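PDB 3ESM: uncharacterized protein from Nocardia farcinica, which is of unknown function but, as a YcnI-like (DUF1775) domain of immunoglobulin-like fold cut from a longer membrane protein, may take part in copper binding. Local coordinates for residues 29-34 / 108-113; 53-58 / 72-77; 21-26 / 85-90; 115-120 / 129-134; 35-40 / 68-73. The protein carries 2 engineered substitutions. One frame throughout, in Å; residues are numbered along the deposited sequence.

Contact 1 (29-34 / 108-113); sequences ETAATT and TYSDGR
Ser110 OG is set between its own backbone N and carbonyl carbon (chi1 56°), and from there it reaches across to the backbone of Ala32. The N-H of Ala32 points almost straight at it, N to Ser110 OG being 2.9 Å. The same residue pair closes a second bond in the other direction, from Ser110 N to Ala32 O at 2.8 Å, so Ser110 grips both polar backbone atoms of Ala32. Beside it the CG of Tyr109 stands anti to the carbonyl carbon (chi1 -78°), which brings the ring alongside the chain at Ala31. Ala31 CB lies 3.9 Å from Tyr109 CD1, while Thr33 OG1 sits over one ring face, offset toward the rim, and Arg113 NH2 over the opposite face. Their hydrogen bonds go elsewhere: Thr33 OG1 to Gln107 and Thr26, Tyr109 OH to the backbone N of Glu27.

This is where two antiparallel neighbours of an immunoglobulin-like sheet part company: Thr33 and Tyr109 form a non-hydrogen-bonded pair, Thr34 N bonds to Thr108 O at 2.8 Å, and strand 100-109 then folds back through a type I turn from Tyr109 to Gly112. An Asx turn follows at its end, Asp111 OD1 accepting from Arg113 N. The other oxygen, Asp111 OD2, forms a salt bridge with Arg113 NE at 2.8 Å and lies 3.5 Å from Ala31 CB; a water links it to Thr30 OG1. A second water joins Thr34 OG1 to Tyr109 O, and the Ser110 carbonyl accepts a hydrogen bond from Ser68 of the second subunit.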
# COMPACT_ATOMS: atom_id res chain seq x y z
N GLU A 29 3.75 12.99 12.67
CA GLU A 29 3.06 14.09 13.34
C GLU A 29 1.97 14.72 12.48
O GLU A 29 1.15 15.49 12.99
CB GLU A 29 4.06 15.13 13.80
CG GLU A 29 4.94 14.58 14.90
CD GLU A 29 5.79 15.65 15.52
OE1 GLU A 29 6.02 16.68 14.84
OE2 GLU A 29 6.21 15.47 16.69
N THR A 30 1.94 14.39 11.19
CA THR A 30 0.99 15.01 10.29
C THR A 30 0.18 14.04 9.43
O THR A 30 -0.98 14.31 9.11
CB THR A 30 1.71 15.96 9.34
OG1 THR A 30 2.86 15.28 8.79
CG2 THR A 30 2.15 17.20 10.12
N ALA A 31 0.79 12.93 9.04
CA ALA A 31 0.13 12.02 8.08
C ALA A 31 -0.60 10.90 8.84
O ALA A 31 -0.23 10.57 9.98
CB ALA A 31 1.18 11.43 7.17
N ALA A 32 -1.63 10.33 8.21
CA ALA A 32 -2.49 9.33 8.87
C ALA A 32 -2.30 7.98 8.20
O ALA A 32 -1.90 7.94 7.04
CB ALA A 32 -3.94 9.76 8.74
N THR A 33 -2.54 6.89 8.92
CA THR A 33 -2.46 5.58 8.29
C THR A 33 -3.75 5.35 7.48
O THR A 33 -4.85 5.38 8.05
CB THR A 33 -2.34 4.46 9.31
OG1 THR A 33 -1.12 4.63 10.04
CG2 THR A 33 -2.34 3.09 8.59
N THR A 34 -3.58 5.04 6.20
CA THR A 34 -4.72 4.83 5.28
C THR A 34 -4.85 3.43 4.69
O THR A 34 -5.90 3.07 4.14
CB THR A 34 -4.71 5.82 4.11
OG1 THR A 34 -3.49 5.66 3.37
CG2 THR A 34 -4.82 7.25 4.67
N THR A 108 0.62 2.14 4.83
CA THR A 108 0.57 3.28 3.95
C THR A 108 0.07 4.50 4.71
O THR A 108 -0.94 4.39 5.45
CB THR A 108 -0.41 3.02 2.77
OG1 THR A 108 0.07 1.93 1.95
CG2 THR A 108 -0.55 4.26 1.93
N TYR A 109 0.72 5.64 4.47
CA TYR A 109 0.31 6.92 5.06
C TYR A 109 -0.30 7.84 4.03
O TYR A 109 -0.04 7.70 2.84
CB TYR A 109 1.52 7.63 5.64
CG TYR A 109 1.95 7.07 6.98
CD1 TYR A 109 1.58 7.70 8.15
CD2 TYR A 109 2.75 5.93 7.06
CE1 TYR A 109 1.99 7.24 9.37
CE2 TYR A 109 3.19 5.46 8.29
CZ TYR A 109 2.80 6.13 9.44
OH TYR A 109 3.19 5.70 10.70
N SER A 110 -1.13 8.76 4.51
CA SER A 110 -1.84 9.68 3.64
C SER A 110 -0.94 10.54 2.76
O SER A 110 -1.41 11.07 1.73
CB SER A 110 -2.70 10.58 4.49
OG SER A 110 -1.91 11.24 5.48
N ASP A 111 0.30 10.74 3.18
CA ASP A 111 1.25 11.57 2.38
C ASP A 111 1.98 10.78 1.30
O ASP A 111 2.90 11.31 0.63
CB ASP A 111 2.27 12.27 3.30
CG ASP A 111 3.15 11.30 4.05
OD1 ASP A 111 3.09 10.08 3.78
OD2 ASP A 111 3.90 11.78 4.95
N GLY A 112 1.59 9.52 1.11
CA GLY A 112 2.17 8.71 0.06
C GLY A 112 3.27 7.76 0.51
O GLY A 112 3.64 6.86 -0.24
N ARG A 113 3.82 7.98 1.70
CA ARG A 113 4.88 7.10 2.22
C ARG A 113 4.32 5.72 2.61
O ARG A 113 3.18 5.61 3.04
CB ARG A 113 5.57 7.74 3.44
CG ARG A 113 6.24 9.08 3.12
CD ARG A 113 6.99 9.63 4.38
NE ARG A 113 6.08 10.09 5.44
CZ ARG A 113 5.80 9.41 6.56
NH1 ARG A 113 6.36 8.23 6.81
NH2 ARG A 113 4.95 9.92 7.44
O HOH W 1 3.31 14.33 5.78
O HOH W 2 -2.41 7.09 1.35

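Contact 2 (53-58 / 72-77); sequences GWTARV and TADPGN. With DMS (dimethyl sulfoxide), chain D.
Five hydrogen bonds join Gly53-Thr55 to Thr72-Asn77. Thr55 and Thr72 exchange two backbone bonds, both donors lying in the plane of the carbonyl they meet. Gly53 O is gripped twice: Asp74 N comes in at 2.8 Å, and Asn77 ND2 approaches from the opposite face of the carbonyl plane at 2.9 Å. The amide gets there because Asn77 CG is anti to its backbone N (chi1 -180°), and the oxygen lies in the amide plane, though the donor stands well above the carbonyl plane. Thr55 OG1 donates to Asp74 OD1 on its syn side, 3.0 Å away, while a water bridges Asp74 OD2 to Trp54 O.

Ring contacts come next. Ala73 CB sits squarely over the six-membered ring of Trp54, 3.9 Å from its centroid. Over that same face, toward the rim, stands Asn77 ND2, its amide plane nearly perpendicular to the indole. Phe88 meets the indole edge-to-face.

At the outer end the backbone N of Gly76 binds a dimethyl sulfoxide oxygen at 2.8 Å, probably a guest from the crystallisation liquor. Arg57 of the second subunit bonds to Asn77 O.

The whole is the open end of an antiparallel beta hairpin, strands 54-60 and 66-73, at the margin of an immunoglobulin-like sheet, with a type II turn from Asp74 to Asn77 that returns Asn77 to Gly53 and the Trp54 indole.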
# COMPACT_ATOMS: atom_id res chain seq x y z
N GLY A 53 -15.90 1.84 7.68
CA GLY A 53 -15.01 2.82 7.07
C GLY A 53 -13.79 2.22 6.42
O GLY A 53 -12.98 2.97 5.86
N TRP A 54 -13.63 0.90 6.48
CA TRP A 54 -12.46 0.24 5.83
C TRP A 54 -12.95 -0.91 4.97
O TRP A 54 -13.98 -1.55 5.29
CB TRP A 54 -11.53 -0.35 6.90
CG TRP A 54 -10.93 0.68 7.79
CD1 TRP A 54 -11.55 1.37 8.83
CD2 TRP A 54 -9.59 1.18 7.73
NE1 TRP A 54 -10.65 2.25 9.42
CE2 TRP A 54 -9.44 2.14 8.78
CE3 TRP A 54 -8.50 0.87 6.94
CZ2 TRP A 54 -8.25 2.86 8.98
CZ3 TRP A 54 -7.27 1.58 7.17
CH2 TRP A 54 -7.17 2.55 8.19
N THR A 55 -12.24 -1.18 3.88
CA THR A 55 -12.54 -2.34 3.07
C THR A 55 -11.38 -3.31 3.18
O THR A 55 -10.24 -2.89 3.18
CB THR A 55 -12.77 -1.94 1.61
OG1 THR A 55 -13.99 -1.14 1.57
CG2 THR A 55 -12.95 -3.19 0.76
N ALA A 56 -11.67 -4.60 3.32
CA ALA A 56 -10.60 -5.60 3.40
C ALA A 56 -10.64 -6.55 2.20
O ALA A 56 -11.74 -6.92 1.71
CB ALA A 56 -10.68 -6.38 4.70
N ARG A 57 -9.46 -6.92 1.72
CA ARG A 57 -9.35 -7.97 0.70
C ARG A 57 -8.36 -9.00 1.23
O ARG A 57 -7.36 -8.64 1.85
CB ARG A 57 -8.84 -7.47 -0.67
CG ARG A 57 -7.47 -6.88 -0.70
CD ARG A 57 -7.15 -6.39 -2.14
NE ARG A 57 -6.84 -7.48 -3.06
CZ ARG A 57 -7.50 -7.78 -4.18
NH1 ARG A 57 -8.57 -7.06 -4.58
NH2 ARG A 57 -7.08 -8.80 -4.91
N VAL A 58 -8.65 -10.26 0.94
CA VAL A 58 -7.72 -11.34 1.30
C VAL A 58 -7.29 -11.97 -0.01
O VAL A 58 -8.14 -12.49 -0.75
CB VAL A 58 -8.43 -12.38 2.23
CG1 VAL A 58 -7.55 -13.66 2.39
CG2 VAL A 58 -8.74 -11.75 3.58
N THR A 72 -8.09 -1.07 3.73
CA THR A 72 -7.91 0.23 3.07
C THR A 72 -9.00 1.13 3.55
O THR A 72 -10.17 0.73 3.55
CB THR A 72 -8.05 0.11 1.55
OG1 THR A 72 -7.11 -0.86 1.06
CG2 THR A 72 -7.76 1.49 0.90
N ALA A 73 -8.63 2.35 3.95
CA ALA A 73 -9.62 3.32 4.44
C ALA A 73 -10.49 3.80 3.28
O ALA A 73 -9.97 4.16 2.21
CB ALA A 73 -8.87 4.49 5.08
N ASP A 74 -11.82 3.65 3.42
CA ASP A 74 -12.75 4.20 2.43
C ASP A 74 -12.57 5.69 2.20
O ASP A 74 -12.20 6.43 3.09
CB ASP A 74 -14.19 3.97 2.87
CG ASP A 74 -14.52 2.51 3.04
OD1 ASP A 74 -13.80 1.68 2.48
OD2 ASP A 74 -15.50 2.22 3.77
N PRO A 75 -12.94 6.15 1.01
CA PRO A 75 -12.92 7.60 0.69
C PRO A 75 -13.74 8.38 1.73
O PRO A 75 -14.86 7.96 2.09
CB PRO A 75 -13.58 7.63 -0.70
CG PRO A 75 -13.19 6.34 -1.30
CD PRO A 75 -13.31 5.34 -0.14
N GLY A 76 -13.23 9.50 2.20
CA GLY A 76 -13.91 10.24 3.26
C GLY A 76 -13.45 9.90 4.66
O GLY A 76 -13.54 10.74 5.56
N ASN A 77 -13.01 8.66 4.86
CA ASN A 77 -12.41 8.26 6.13
C ASN A 77 -10.98 8.78 6.15
O ASN A 77 -10.20 8.38 5.28
CB ASN A 77 -12.44 6.73 6.22
CG ASN A 77 -11.85 6.21 7.50
OD1 ASN A 77 -11.31 6.97 8.31
ND2 ASN A 77 -11.93 4.89 7.70
S DMS D . -9.75 11.53 1.95
O DMS D . -10.90 10.52 1.11
C1 DMS D . -10.04 13.29 1.59
C2 DMS D . -10.23 11.46 3.70
O HOH W 3 -16.51 -0.37 3.94
O HOH W 4 -8.38 -3.23 0.69

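Contact 3 (21-26 / 85-90)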
# COMPACT_ATOMS: atom_id res chain seq x y z
N THR A 21 -4.76 -10.04 16.14
CA THR A 21 -5.03 -8.61 16.14
C THR A 21 -3.72 -7.89 15.91
O THR A 21 -2.77 -8.10 16.66
CB THR A 21 -5.59 -8.17 17.50
OG1 THR A 21 -6.92 -8.68 17.67
CG2 THR A 21 -5.60 -6.62 17.60
N PHE A 22 -3.65 -7.07 14.86
CA PHE A 22 -2.46 -6.24 14.57
C PHE A 22 -2.75 -4.83 15.04
O PHE A 22 -3.71 -4.22 14.57
CB PHE A 22 -2.14 -6.25 13.08
CG PHE A 22 -1.75 -7.60 12.58
CD1 PHE A 22 -0.46 -8.07 12.77
CD2 PHE A 22 -2.68 -8.40 11.95
CE1 PHE A 22 -0.11 -9.34 12.33
CE2 PHE A 22 -2.34 -9.69 11.50
CZ PHE A 22 -1.06 -10.16 11.71
N ARG A 23 -1.97 -4.34 16.00
CA ARG A 23 -2.19 -2.99 16.51
C ARG A 23 -1.11 -2.13 15.91
O ARG A 23 0.08 -2.37 16.12
CB ARG A 23 -2.12 -2.96 18.03
CG ARG A 23 -2.52 -1.62 18.61
CD ARG A 23 -2.63 -1.69 20.14
NE ARG A 23 -3.27 -0.49 20.65
CZ ARG A 23 -2.64 0.44 21.35
NH1 ARG A 23 -1.36 0.29 21.64
NH2 ARG A 23 -3.31 1.51 21.78
N VAL A 24 -1.54 -1.12 15.15
CA VAL A 24 -0.64 -0.31 14.34
C VAL A 24 -0.59 1.15 14.79
O VAL A 24 -1.64 1.81 14.84
CB VAL A 24 -1.16 -0.31 12.91
CG1 VAL A 24 -0.26 0.57 11.99
CG2 VAL A 24 -1.28 -1.78 12.41
N PRO A 25 0.61 1.66 15.08
CA PRO A 25 0.73 3.05 15.52
C PRO A 25 0.90 3.97 14.34
O PRO A 25 1.61 3.63 13.42
CB PRO A 25 2.06 3.06 16.27
CG PRO A 25 2.91 2.05 15.49
CD PRO A 25 1.92 0.96 15.12
N THR A 26 0.30 5.16 14.39
CA THR A 26 0.58 6.17 13.38
C THR A 26 1.78 6.99 13.82
O THR A 26 1.68 7.80 14.74
CB THR A 26 -0.69 7.03 13.12
OG1 THR A 26 -1.68 6.20 12.50
CG2 THR A 26 -0.38 8.17 12.17
N PHE A 85 -3.60 4.69 17.53
CA PHE A 85 -3.35 3.30 17.15
C PHE A 85 -4.63 2.78 16.54
O PHE A 85 -5.72 3.27 16.83
CB PHE A 85 -3.02 2.47 18.40
CG PHE A 85 -1.70 2.84 19.05
CD1 PHE A 85 -0.60 2.02 18.92
CD2 PHE A 85 -1.58 4.02 19.78
CE1 PHE A 85 0.61 2.36 19.51
CE2 PHE A 85 -0.38 4.36 20.37
CZ PHE A 85 0.72 3.53 20.23
N GLN A 86 -4.53 1.75 15.70
CA GLN A 86 -5.73 1.10 15.20
C GLN A 86 -5.50 -0.40 15.20
O GLN A 86 -4.40 -0.83 14.86
CB GLN A 86 -6.01 1.55 13.76
CG GLN A 86 -7.08 0.72 13.07
CD GLN A 86 -8.44 1.03 13.59
OE1 GLN A 86 -8.82 2.21 13.69
NE2 GLN A 86 -9.20 -0.00 13.95
N ARG A 87 -6.53 -1.17 15.57
CA ARG A 87 -6.47 -2.63 15.47
C ARG A 87 -7.04 -3.14 14.15
O ARG A 87 -8.07 -2.65 13.66
CB ARG A 87 -7.22 -3.29 16.64
CG ARG A 87 -6.63 -3.05 18.01
CD ARG A 87 -7.58 -3.66 19.06
NE ARG A 87 -8.97 -3.29 18.75
CZ ARG A 87 -9.90 -4.13 18.30
NH1 ARG A 87 -9.62 -5.42 18.12
NH2 ARG A 87 -11.14 -3.69 18.04
N PHE A 88 -6.36 -4.11 13.56
CA PHE A 88 -6.80 -4.73 12.32
C PHE A 88 -6.83 -6.21 12.68
O PHE A 88 -5.81 -6.78 13.10
CB PHE A 88 -5.76 -4.48 11.23
CG PHE A 88 -5.64 -3.04 10.83
CD1 PHE A 88 -6.45 -2.53 9.82
CD2 PHE A 88 -4.72 -2.21 11.46
CE1 PHE A 88 -6.34 -1.20 9.44
CE2 PHE A 88 -4.62 -0.87 11.08
CZ PHE A 88 -5.43 -0.38 10.08
N VAL A 89 -7.97 -6.85 12.45
CA VAL A 89 -8.18 -8.19 13.00
C VAL A 89 -8.48 -9.22 11.91
O VAL A 89 -9.32 -9.00 11.01
CB VAL A 89 -9.36 -8.21 14.00
CG1 VAL A 89 -9.61 -9.63 14.47
CG2 VAL A 89 -9.10 -7.25 15.15
N VAL A 90 -7.74 -10.32 11.94
CA VAL A 90 -7.98 -11.36 10.95
C VAL A 90 -7.95 -12.72 11.65
O VAL A 90 -7.08 -12.98 12.47
CB VAL A 90 -6.97 -11.28 9.79
CG1 VAL A 90 -5.51 -11.51 10.28
CG2 VAL A 90 -7.34 -12.21 8.60
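Phe22, Val24 and Phe88 face the core of the immunoglobulin-like sandwich from two antiparallel neighbours of its four-stranded sheet, 18-25 and 85-93. Phe22 and Phe88 make one hydrogen-bonded pair, with Phe22 N 2.8 Å from Phe88 O. Val24 and Gln86 make the next, likewise closed by two backbone bonds. On this buried face packing is close. Val24 CG2 leans against the Phe88 ring, 3.6 Å from CD2, and Val90 CG1 meets the Phe22 ring at its edge, in plane, 3.9 Å from CE2. Phe103 and Trp71 of the other sheet lie against Phe22 and Phe88 respectively. Gln86 starts on this inner face but bends back, and its NE2 donates to Arg87 O.

The solvent-side face carries the long, exposed chains of Arg23 and Arg87. Thr21 CG2 rests on the aliphatic part of Arg87, 3.7 Å from CG. Phe85 makes the close spot here, with Pro25 CB 3.6 Å from its CE1. Arg23 holds CG anti to its backbone N (chi1 -173°) and runs extended to NE, which carries its guanidinium flat over Phe85 as a cation-pi stack. The planes are 2° apart, and Arg23 NH1 lies 3.3 Å from Phe85 CD1.

Contact 4 (115-120 / 129-134). With SO4 (sulfate ion), chain C.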
# COMPACT_ATOMS: atom_id res chain seq x y z
N VAL A 115 5.59 2.47 5.02
CA VAL A 115 6.56 1.95 5.97
C VAL A 115 6.55 0.44 6.00
O VAL A 115 5.49 -0.18 6.18
CB VAL A 115 6.33 2.50 7.37
CG1 VAL A 115 7.32 1.87 8.34
CG2 VAL A 115 6.45 4.02 7.37
N ALA A 116 7.73 -0.16 5.80
CA ALA A 116 7.88 -1.62 5.79
C ALA A 116 8.16 -2.13 7.19
O ALA A 116 9.10 -1.64 7.85
CB ALA A 116 9.02 -2.02 4.86
N TRP A 117 7.38 -3.10 7.63
CA TRP A 117 7.60 -3.75 8.93
C TRP A 117 8.02 -5.17 8.60
O TRP A 117 7.23 -6.12 8.68
CB TRP A 117 6.34 -3.74 9.80
CG TRP A 117 5.87 -2.37 10.17
CD1 TRP A 117 4.98 -1.57 9.49
CD2 TRP A 117 6.25 -1.64 11.34
NE1 TRP A 117 4.79 -0.39 10.18
CE2 TRP A 117 5.55 -0.41 11.32
CE3 TRP A 117 7.09 -1.91 12.42
CZ2 TRP A 117 5.69 0.55 12.34
CZ3 TRP A 117 7.25 -0.97 13.42
CH2 TRP A 117 6.54 0.25 13.39
N ASN A 118 9.27 -5.30 8.21
CA ASN A 118 9.76 -6.53 7.61
C ASN A 118 11.14 -6.96 8.10
O ASN A 118 11.72 -7.89 7.53
CB ASN A 118 9.75 -6.45 6.08
CG ASN A 118 10.72 -5.45 5.54
OD1 ASN A 118 11.33 -4.69 6.29
ND2 ASN A 118 10.88 -5.44 4.20
N GLN A 119 11.63 -6.33 9.15
CA GLN A 119 12.98 -6.68 9.65
C GLN A 119 12.90 -7.89 10.56
O GLN A 119 11.91 -8.10 11.24
CB GLN A 119 13.59 -5.48 10.38
CG GLN A 119 13.72 -4.27 9.42
CD GLN A 119 14.16 -2.97 10.11
OE1 GLN A 119 13.90 -2.76 11.28
NE2 GLN A 119 14.77 -2.07 9.33
N PRO A 120 13.97 -8.68 10.61
CA PRO A 120 13.91 -9.86 11.48
C PRO A 120 14.09 -9.44 12.94
O PRO A 120 14.44 -8.29 13.16
CB PRO A 120 15.09 -10.70 11.01
CG PRO A 120 16.09 -9.70 10.46
CD PRO A 120 15.20 -8.60 9.82
N GLU A 129 14.20 -1.22 14.18
CA GLU A 129 13.15 -0.27 14.51
C GLU A 129 11.81 -0.63 13.82
O GLU A 129 10.75 -0.22 14.30
CB GLU A 129 13.57 1.13 14.11
CG GLU A 129 14.73 1.63 14.96
CD GLU A 129 14.96 3.12 14.85
OE1 GLU A 129 14.04 3.86 14.44
OE2 GLU A 129 16.09 3.57 15.17
N HIS A 130 11.89 -1.42 12.75
CA HIS A 130 10.68 -1.89 12.04
C HIS A 130 10.61 -3.42 11.86
O HIS A 130 10.59 -3.93 10.75
CB HIS A 130 10.56 -1.18 10.72
CG HIS A 130 10.27 0.28 10.89
ND1 HIS A 130 11.26 1.23 10.85
CD2 HIS A 130 9.12 0.93 11.17
CE1 HIS A 130 10.72 2.43 11.05
NE2 HIS A 130 9.42 2.27 11.26
N PRO A 131 10.59 -4.14 12.98
CA PRO A 131 10.58 -5.62 12.90
C PRO A 131 9.22 -6.08 12.38
O PRO A 131 8.22 -5.41 12.65
CB PRO A 131 10.66 -6.05 14.35
CG PRO A 131 10.08 -4.91 15.14
CD PRO A 131 10.44 -3.66 14.36
N ALA A 132 9.20 -7.18 11.64
CA ALA A 132 7.92 -7.85 11.35
C ALA A 132 7.27 -8.32 12.64
O ALA A 132 7.94 -8.93 13.49
CB ALA A 132 8.15 -9.05 10.43
N PRO A 133 5.95 -8.07 12.80
CA PRO A 133 5.23 -8.60 13.94
C PRO A 133 5.33 -10.13 13.98
O PRO A 133 5.22 -10.78 12.93
CB PRO A 133 3.78 -8.18 13.69
CG PRO A 133 3.75 -7.44 12.45
CD PRO A 133 5.09 -7.32 11.86
N THR A 134 5.52 -10.69 15.16
CA THR A 134 5.83 -12.11 15.25
C THR A 134 5.04 -12.75 16.37
O THR A 134 4.73 -12.08 17.38
CB THR A 134 7.39 -12.30 15.42
OG1 THR A 134 8.07 -11.77 14.27
CG2 THR A 134 7.76 -13.77 15.55
S SO4 C . 14.83 1.84 10.27
O1 SO4 C . 14.10 3.00 10.81
O2 SO4 C . 16.08 1.66 11.01
O3 SO4 C . 15.14 2.05 8.86
O4 SO4 C . 14.03 0.62 10.42
O HOH W 5 10.57 -9.68 13.43
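Glu129 opens the second segment beside Trp117, its carbonyl oxygen 3.7 Å from Trp117 CZ3, while its side chain runs extended past the bound sulfate. His130 follows and makes several contacts. Its CG is anti to the carbonyl carbon (chi1 -67°), which drops the imidazole edge-on onto the face of the Trp117 indole: His130 CD2 stands over the six-membered ring, 3.5 Å from Trp117 CH2, with the planes at 66° in an edge-to-face pair. Val115 CG1 touches the same CD2 at 3.5 Å. The backbone is held too, His130 N donating to Gln119 OE1 from above the plane of that amide carbonyl, and His130 O accepting from Gln119 N.

Pro131 pairs with Gln119 in a single backbone bridge, and its carbonyl oxygen lies at the edge of the indole. At Ala132 the backbone N bonds to Gln119 O, 2.9 Å away, in plane and on a lone pair; a water then spans Gln119 O and Ala132 O. Pro133 CD comes 4.3 Å from Trp117 CB, and Thr134 OG1 turns back to donate to Ala132 O.

The contact ties the irregular run before strand 134-136 to the end of strand 114-117 at the surface of the domain. Trp117 NE1 is bound by Gln107. The sulfate, probably from the crystallisation liquor, takes a nearly straight bond from His130 ND1 to its O4 at 2.9 Å, and Gln119 NE2 donates to the same oxygen at 3.0 Å. Two N-H donors can thus hold an anion oxygen here, although the nearby Glu129 carboxylate probably works against a strongly anionic site.

Contact 5 (35-40 / 68-73); sequences AMTVTL and SVTWTA. Engineered in segment 35-40: Met36 (natural residue Leu).
The Trp71 indole has its neighbours from this strand pair mostly at the edge: Val38 CG2 lies near the ring plane, 4.0 Å from CZ3, and the carbonyl oxygen of Met36 approaches CE3 to 3.6 Å. One face carries Val69 CG2, offset toward the rim, and the Phe88 ring meets the indole from the other sheet with the planes at about 50°. With CG anti to its carbonyl carbon (chi1 -68°), Trp71 swings the indole beside the backbone of strand 33-43.

The two strands, 33-43 and 66-73, are antiparallel neighbours in the larger sheet of the immunoglobulin-like sandwich, and the axes of 35-40 and 68-73 come within 4.7 Å. Met36 with Trp71 and Val38 with Val69 are the hydrogen-bonded pairs, each closed by two backbone bonds; that from Val38 N to Val69 O measures 2.8 Å. These four side chains look into the sandwich, where Val38 CB packs on Val69 CG1 at 4.0 Å and Leu40 CD1 reaches that same methyl. Met36 is an engineered residue; its CG lies 4.3 Å from Trp71 CE3, and its end leads off toward Val24 of the facing sheet.

On the reverse side Ala35, Thr37, Thr39, Ser68, Thr70 and Thr72 form a small-residue, largely hydroxyl surface turned to the second subunit. Thr72 packs on Thr72 of that subunit, and Ser68 OG bonds to the carbonyl oxygen of its Ser110. In the middle of this surface the hydroxyls of two buried threonines share one hydrogen bond, Thr37 OG1 to Thr70 OG1 at 2.8 Å, either of them able to be the donor.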
# COMPACT_ATOMS: atom_id res chain seq x y z
N ALA A 35 -3.82 2.61 4.86
CA ALA A 35 -3.95 1.19 4.47
C ALA A 35 -2.92 0.37 5.22
O ALA A 35 -1.87 0.88 5.65
CB ALA A 35 -3.74 1.03 2.99
N MET A 36 -3.22 -0.90 5.35
CA MET A 36 -2.27 -1.84 5.96
C MET A 36 -2.33 -3.13 5.17
O MET A 36 -3.42 -3.68 5.00
CB MET A 36 -2.69 -2.10 7.41
CG MET A 36 -1.87 -3.14 8.14
SD MET A 36 -0.20 -2.54 8.59
CE MET A 36 -0.54 -0.86 8.78
N THR A 37 -1.17 -3.64 4.76
CA THR A 37 -1.14 -4.92 4.07
C THR A 37 -0.31 -5.87 4.93
O THR A 37 0.78 -5.51 5.31
CB THR A 37 -0.51 -4.78 2.66
OG1 THR A 37 -1.51 -4.16 1.79
CG2 THR A 37 -0.18 -6.14 2.09
N VAL A 38 -0.82 -7.06 5.23
CA VAL A 38 -0.04 -8.00 6.04
C VAL A 38 0.15 -9.28 5.29
O VAL A 38 -0.79 -9.81 4.70
CB VAL A 38 -0.76 -8.32 7.36
CG1 VAL A 38 0.03 -9.38 8.15
CG2 VAL A 38 -0.90 -7.07 8.18
N THR A 39 1.38 -9.80 5.32
CA THR A 39 1.71 -11.04 4.61
C THR A 39 1.36 -12.20 5.53
O THR A 39 1.78 -12.23 6.69
CB THR A 39 3.21 -11.08 4.33
OG1 THR A 39 3.55 -10.06 3.37
CG2 THR A 39 3.61 -12.43 3.80
N LEU A 40 0.56 -13.16 5.02
CA LEU A 40 0.06 -14.27 5.84
C LEU A 40 0.79 -15.55 5.47
O LEU A 40 1.28 -15.70 4.37
CB LEU A 40 -1.44 -14.53 5.64
CG LEU A 40 -2.33 -13.32 5.98
CD1 LEU A 40 -3.76 -13.58 5.51
CD2 LEU A 40 -2.30 -13.08 7.49
N SER A 68 -2.01 -12.91 1.72
CA SER A 68 -1.92 -11.60 2.35
C SER A 68 -3.32 -11.04 2.56
O SER A 68 -4.30 -11.58 2.03
CB SER A 68 -1.13 -10.63 1.48
OG SER A 68 -1.90 -10.17 0.38
N VAL A 69 -3.41 -10.00 3.38
CA VAL A 69 -4.70 -9.35 3.64
C VAL A 69 -4.42 -7.87 3.62
O VAL A 69 -3.35 -7.43 4.10
CB VAL A 69 -5.32 -9.78 4.99
CG1 VAL A 69 -4.30 -9.68 6.16
CG2 VAL A 69 -6.59 -8.97 5.30
N THR A 70 -5.34 -7.09 3.05
CA THR A 70 -5.12 -5.64 3.00
C THR A 70 -6.36 -4.93 3.47
O THR A 70 -7.48 -5.29 3.04
CB THR A 70 -4.82 -5.15 1.57
OG1 THR A 70 -3.64 -5.75 1.06
CG2 THR A 70 -4.68 -3.60 1.56
N TRP A 71 -6.20 -3.98 4.39
CA TRP A 71 -7.33 -3.11 4.80
C TRP A 71 -7.06 -1.73 4.25
O TRP A 71 -5.92 -1.25 4.31
CB TRP A 71 -7.38 -3.00 6.32
CG TRP A 71 -7.75 -4.23 7.04
CD1 TRP A 71 -9.01 -4.60 7.43
CD2 TRP A 71 -6.85 -5.24 7.54
NE1 TRP A 71 -8.95 -5.79 8.13
CE2 TRP A 71 -7.65 -6.21 8.20
CE3 TRP A 71 -5.46 -5.42 7.46
CZ2 TRP A 71 -7.09 -7.33 8.85
CZ3 TRP A 71 -4.91 -6.54 8.09
CH2 TRP A 71 -5.72 -7.49 8.75
N THR A 72 -8.09 -1.07 3.73
CA THR A 72 -7.91 0.23 3.07
C THR A 72 -9.00 1.13 3.55
O THR A 72 -10.17 0.73 3.55
CB THR A 72 -8.05 0.11 1.55
OG1 THR A 72 -7.11 -0.86 1.06
CG2 THR A 72 -7.76 1.49 0.90
N ALA A 73 -8.63 2.35 3.95
CA ALA A 73 -9.62 3.32 4.44
C ALA A 73 -10.49 3.80 3.28
O ALA A 73 -9.97 4.16 2.21
CB ALA A 73 -8.87 4.49 5.08

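Overall arrangement
Contacts 3 and 5 face each other through the middle of the sandwich: one holds the four-stranded sheet, the other the larger one, and Phe88 against Trp71 and Val24 against Met36 join them. Contact 5 is the more buried; contact 3 has a charged outer side. Contacts 1 and 2 continue the same sheet as contact 5 toward its loop end, where turns and side-chain-to-backbone bonds are added to the last strand pairs, and Thr34 O to Ala73 N at 2.8 Å links the two. All three touch the second subunit. Contact 4, at the surface about 23 Å from contact 2, centre to centre, combines a His-Trp edge-to-face pair with hydrogen bonds through Gln119 and a bound sulfate.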